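Local structure of zinc peptidase (Vibrio cholerae, 2GU1) at residues Pro244-Val256 and Leu266-Tyr278. The protein cleaves the peptide cross-links between peptidoglycan strands as a zinc-dependent DD-endopeptidase, probably to let new glycan be inserted as the cell wall expands. Sequence-based numbering, arbitrary orientation.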
loop_
_atom_site.group_PDB
_atom_site.type_symbol
_atom_site.label_atom_id
_atom_site.label_comp_id
_atom_site.label_asym_id
_atom_site.label_seq_id
_atom_site.Cartn_x
_atom_site.Cartn_y
_atom_site.Cartn_z
ATOM N N PRO A 244 1.397 22.552 7.101
ATOM C CA PRO A 244 0.921 21.315 7.720
ATOM C C PRO A 244 0.279 20.364 6.714
ATOM O O PRO A 244 -0.426 20.789 5.791
ATOM C CB PRO A 244 -0.077 21.811 8.769
ATOM C CG PRO A 244 -0.637 23.048 8.121
ATOM C CD PRO A 244 0.629 23.710 7.590
ATOM N N VAL A 245 0.538 19.074 6.907
ATOM C CA VAL A 245 0.008 18.019 6.046
ATOM C C VAL A 245 -0.821 17.140 6.969
ATOM O O VAL A 245 -0.364 16.791 8.056
ATOM C CB VAL A 245 1.160 17.181 5.426
ATOM C CG1 VAL A 245 0.605 16.017 4.624
ATOM C CG2 VAL A 245 2.018 18.068 4.545
ATOM N N TYR A 246 -2.035 16.798 6.548
ATOM C CA TYR A 246 -2.924 15.990 7.371
ATOM C C TYR A 246 -3.337 14.695 6.693
ATOM O O TYR A 246 -3.427 14.636 5.468
ATOM C CB TYR A 246 -4.198 16.767 7.682
ATOM C CG TYR A 246 -3.957 18.167 8.184
ATOM C CD1 TYR A 246 -3.774 18.422 9.543
ATOM C CD2 TYR A 246 -3.913 19.241 7.296
ATOM C CE1 TYR A 246 -3.559 19.722 10.006
ATOM C CE2 TYR A 246 -3.698 20.544 7.748
ATOM C CZ TYR A 246 -3.526 20.775 9.100
ATOM O OH TYR A 246 -3.349 22.062 9.548
ATOM N N SER A 247 -3.614 13.674 7.500
ATOM C CA SER A 247 -4.070 12.394 6.966
ATOM C C SER A 247 -5.495 12.598 6.483
ATOM O O SER A 247 -6.290 13.272 7.142
ATOM C CB SER A 247 -4.062 11.306 8.045
ATOM O OG SER A 247 -4.657 10.104 7.556
ATOM N N THR A 248 -5.818 12.026 5.330
ATOM C CA THR A 248 -7.161 12.159 4.787
ATOM C C THR A 248 -8.103 11.112 5.379
ATOM O O THR A 248 -9.275 11.034 5.005
ATOM C CB THR A 248 -7.139 12.029 3.259
ATOM O OG1 THR A 248 -6.366 10.878 2.889
ATOM C CG2 THR A 248 -6.517 13.277 2.634
ATOM N N GLY A 249 -7.592 10.304 6.302
ATOM C CA GLY A 249 -8.442 9.292 6.909
ATOM C C GLY A 249 -7.869 8.618 8.141
ATOM O O GLY A 249 -6.674 8.725 8.427
ATOM N N ASP A 250 -8.730 7.925 8.884
ATOM C CA ASP A 250 -8.281 7.207 10.065
ATOM C C ASP A 250 -7.373 6.101 9.549
ATOM O O ASP A 250 -7.583 5.585 8.450
ATOM C CB ASP A 250 -9.466 6.583 10.818
ATOM C CG ASP A 250 -10.503 7.611 11.239
ATOM O OD1 ASP A 250 -10.116 8.713 11.681
ATOM O OD2 ASP A 250 -11.709 7.312 11.142
ATOM N N GLY A 251 -6.363 5.735 10.327
ATOM C CA GLY A 251 -5.475 4.684 9.877
ATOM C C GLY A 251 -4.238 4.506 10.725
ATOM O O GLY A 251 -4.131 5.043 11.829
ATOM N N LYS A 252 -3.293 3.741 10.201
ATOM C CA LYS A 252 -2.060 3.486 10.913
ATOM C C LYS A 252 -0.857 3.723 10.022
ATOM O O LYS A 252 -0.831 3.312 8.857
ATOM C CB LYS A 252 -2.044 2.049 11.432
ATOM C CG LYS A 252 -0.772 1.669 12.167
ATOM C CD LYS A 252 -0.911 0.306 12.830
ATOM C CE LYS A 252 -1.115 -0.798 11.811
ATOM N NZ LYS A 252 0.057 -0.909 10.905
ATOM N N VAL A 253 0.137 4.402 10.579
ATOM C CA VAL A 253 1.359 4.692 9.860
ATOM C C VAL A 253 2.081 3.367 9.654
ATOM O O VAL A 253 2.446 2.701 10.620
ATOM C CB VAL A 253 2.259 5.641 10.676
ATOM C CG1 VAL A 253 3.521 5.951 9.901
ATOM C CG2 VAL A 253 1.498 6.912 11.008
ATOM N N ILE A 254 2.286 2.984 8.399
ATOM C CA ILE A 254 2.956 1.729 8.112
ATOM C C ILE A 254 4.344 1.930 7.523
ATOM O O ILE A 254 5.168 1.018 7.556
ATOM C CB ILE A 254 2.120 0.850 7.148
ATOM C CG1 ILE A 254 1.860 1.596 5.837
ATOM C CG2 ILE A 254 0.797 0.477 7.805
ATOM C CD1 ILE A 254 1.054 0.791 4.832
ATOM N N VAL A 255 4.604 3.122 6.989
ATOM C CA VAL A 255 5.903 3.415 6.396
ATOM C C VAL A 255 6.373 4.835 6.698
ATOM O O VAL A 255 5.604 5.789 6.595
ATOM C CB VAL A 255 5.868 3.241 4.867
ATOM C CG1 VAL A 255 7.226 3.568 4.270
ATOM C CG2 VAL A 255 5.453 1.826 4.514
ATOM N N VAL A 256 7.644 4.955 7.064
ATOM C CA VAL A 256 8.272 6.239 7.379
ATOM C C VAL A 256 9.694 6.142 6.845
ATOM O O VAL A 256 10.560 5.561 7.499
ATOM C CB VAL A 256 8.336 6.481 8.904
ATOM C CG1 VAL A 256 9.017 7.809 9.197
ATOM C CG2 VAL A 256 6.949 6.465 9.489
ATOM N N LEU A 266 5.759 9.299 3.790
ATOM C CA LEU A 266 4.984 8.536 4.744
ATOM C C LEU A 266 3.875 7.790 4.016
ATOM O O LEU A 266 3.390 8.238 2.976
ATOM C CB LEU A 266 4.376 9.530 5.742
ATOM C CG LEU A 266 3.909 9.205 7.156
ATOM C CD1 LEU A 266 5.085 8.743 8.010
ATOM C CD2 LEU A 266 3.296 10.467 7.754
ATOM N N VAL A 267 3.468 6.659 4.574
ATOM C CA VAL A 267 2.384 5.878 4.000
ATOM C C VAL A 267 1.474 5.462 5.141
ATOM O O VAL A 267 1.937 4.963 6.170
ATOM C CB VAL A 267 2.887 4.602 3.289
ATOM C CG1 VAL A 267 1.687 3.797 2.779
ATOM C CG2 VAL A 267 3.811 4.976 2.127
ATOM N N ILE A 268 0.179 5.676 4.965
ATOM C CA ILE A 268 -0.787 5.322 5.983
ATOM C C ILE A 268 -1.739 4.290 5.407
ATOM O O ILE A 268 -2.144 4.389 4.251
ATOM C CB ILE A 268 -1.591 6.572 6.438
ATOM C CG1 ILE A 268 -0.658 7.543 7.176
ATOM C CG2 ILE A 268 -2.759 6.162 7.327
ATOM C CD1 ILE A 268 -1.341 8.813 7.643
ATOM N N GLU A 269 -2.061 3.275 6.201
ATOM C CA GLU A 269 -2.999 2.256 5.764
ATOM C C GLU A 269 -4.294 2.571 6.488
ATOM O O GLU A 269 -4.343 2.587 7.719
ATOM C CB GLU A 269 -2.498 0.856 6.128
ATOM C CG GLU A 269 -3.473 -0.247 5.753
ATOM C CD GLU A 269 -2.853 -1.633 5.836
ATOM O OE1 GLU A 269 -2.276 -1.965 6.896
ATOM O OE2 GLU A 269 -2.945 -2.391 4.842
ATOM N N HIS A 270 -5.336 2.847 5.713
ATOM C CA HIS A 270 -6.636 3.201 6.254
ATOM C C HIS A 270 -7.494 1.978 6.537
ATOM O O HIS A 270 -8.198 1.927 7.546
ATOM C CB HIS A 270 -7.326 4.147 5.282
ATOM C CG HIS A 270 -6.530 5.384 5.013
ATOM N ND1 HIS A 270 -6.276 6.326 5.987
ATOM C CD2 HIS A 270 -5.867 5.798 3.908
ATOM C CE1 HIS A 270 -5.491 7.266 5.494
ATOM N NE2 HIS A 270 -5.226 6.969 4.234
ATOM N N ASN A 271 -7.438 1.005 5.634
ATOM C CA ASN A 271 -8.166 -0.248 5.808
ATOM C C ASN A 271 -7.583 -1.273 4.839
ATOM O O ASN A 271 -6.530 -1.034 4.253
ATOM C CB ASN A 271 -9.678 -0.053 5.598
ATOM C CG ASN A 271 -10.057 0.182 4.147
ATOM O OD1 ASN A 271 -9.203 0.281 3.270
ATOM N ND2 ASN A 271 -11.361 0.275 3.891
ATOM N N SER A 272 -8.246 -2.411 4.678
ATOM C CA SER A 272 -7.750 -3.462 3.796
ATOM C C SER A 272 -7.581 -3.061 2.329
ATOM O O SER A 272 -6.860 -3.724 1.579
ATOM C CB SER A 272 -8.680 -4.682 3.874
ATOM O OG SER A 272 -10.030 -4.315 3.622
ATOM N N VAL A 273 -8.217 -1.965 1.928
ATOM C CA VAL A 273 -8.169 -1.525 0.539
ATOM C C VAL A 273 -7.393 -0.227 0.267
ATOM O O VAL A 273 -6.650 -0.132 -0.715
ATOM C CB VAL A 273 -9.623 -1.359 0.007
ATOM C CG1 VAL A 273 -9.620 -0.821 -1.409
ATOM C CG2 VAL A 273 -10.362 -2.707 0.076
ATOM N N TYR A 274 -7.559 0.758 1.142
ATOM C CA TYR A 274 -6.943 2.074 0.964
ATOM C C TYR A 274 -5.671 2.423 1.734
ATOM O O TYR A 274 -5.514 2.076 2.902
ATOM C CB TYR A 274 -7.975 3.153 1.295
ATOM C CG TYR A 274 -9.183 3.180 0.397
ATOM C CD1 TYR A 274 -9.155 3.862 -0.821
ATOM C CD2 TYR A 274 -10.364 2.530 0.768
ATOM C CE1 TYR A 274 -10.266 3.902 -1.646
ATOM C CE2 TYR A 274 -11.485 2.563 -0.056
ATOM C CZ TYR A 274 -11.427 3.257 -1.259
ATOM O OH TYR A 274 -12.538 3.336 -2.059
ATOM N N LYS A 275 -4.780 3.141 1.057
ATOM C CA LYS A 275 -3.547 3.639 1.649
ATOM C C LYS A 275 -3.345 5.014 1.005
ATOM O O LYS A 275 -3.847 5.274 -0.094
ATOM C CB LYS A 275 -2.334 2.771 1.298
ATOM C CG LYS A 275 -2.337 1.331 1.803
ATOM C CD LYS A 275 -1.021 0.665 1.403
ATOM C CE LYS A 275 -0.926 -0.795 1.857
ATOM N NZ LYS A 275 -1.845 -1.678 1.090
ATOM N N THR A 276 -2.618 5.886 1.692
ATOM C CA THR A 276 -2.304 7.208 1.158
ATOM C C THR A 276 -0.814 7.428 1.383
ATOM O O THR A 276 -0.260 6.961 2.387
ATOM C CB THR A 276 -3.090 8.337 1.872
ATOM O OG1 THR A 276 -2.956 8.201 3.293
ATOM C CG2 THR A 276 -4.561 8.296 1.487
ATOM N N ARG A 277 -0.171 8.107 0.434
ATOM C CA ARG A 277 1.257 8.407 0.522
ATOM C C ARG A 277 1.470 9.913 0.502
ATOM O O ARG A 277 0.739 10.638 -0.189
ATOM C CB ARG A 277 2.015 7.822 -0.669
ATOM C CG ARG A 277 1.983 6.327 -0.775
ATOM C CD ARG A 277 2.727 5.941 -2.036
ATOM N NE ARG A 277 3.000 4.518 -2.104
ATOM C CZ ARG A 277 3.357 3.895 -3.217
ATOM N NH1 ARG A 277 3.474 4.582 -4.346
ATOM N NH2 ARG A 277 3.611 2.591 -3.199
ATOM N N TYR A 278 2.490 10.368 1.228
ATOM C CA TYR A 278 2.812 11.793 1.323
ATOM C C TYR A 278 4.329 11.922 1.090
ATOM O O TYR A 278 5.126 11.461 1.903
ATOM C CB TYR A 278 2.433 12.306 2.725
ATOM C CG TYR A 278 1.021 11.940 3.167
ATOM C CD1 TYR A 278 -0.023 12.865 3.093
ATOM C CD2 TYR A 278 0.723 10.652 3.612
ATOM C CE1 TYR A 278 -1.326 12.510 3.442
ATOM C CE2 TYR A 278 -0.578 10.287 3.962
ATOM C CZ TYR A 278 -1.598 11.216 3.870
ATOM O OH TYR A 278 -2.891 10.828 4.157
#
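Ile254 and Val255 both face Val267, a classic beta bulge in the antiparallel hairpin of the M23 peptidase sheet. Val267 O takes a hydrogen bond from Ile254 N at 3.0 Å and a weak one from Val255 N. Val267 N returns a hydrogen bond to Val255 O. Before the bulge on strand 251-256, Lys252 and Glu269 form a hydrogen-bonded pair.

Packing is close next to the bulge. Leu266 CD1 presses on Val256 CG2 at 3.3 Å, closer than usual for two carbons. Val292 of strand 291-292 touches Val253 and Ile268. The open part lies at the partly exposed Lys252, Ile254 and Glu269. Ile254 CG1 sits between backbone N and carbonyl carbon (chi1 58°), and the extended chi2 carries CD1 on to Val267 CG1 at 3.7 Å. Lys252 NZ and Glu269 OE1 stay 4.8 Å apart.

Ser247, Gly249 and Asp250 line an edge of the buried His270 ring. Thr276 OG1 links His270 NE2 to Tyr278 OH, and that hydroxyl also receives a weak hydrogen bond from Thr248 N. At the other ring nitrogen, His270 ND1 donates to Asp250 O at 2.9 Å; the oxygen lies in the ring plane, but ND1 sits 54° out of the carbonyl plane.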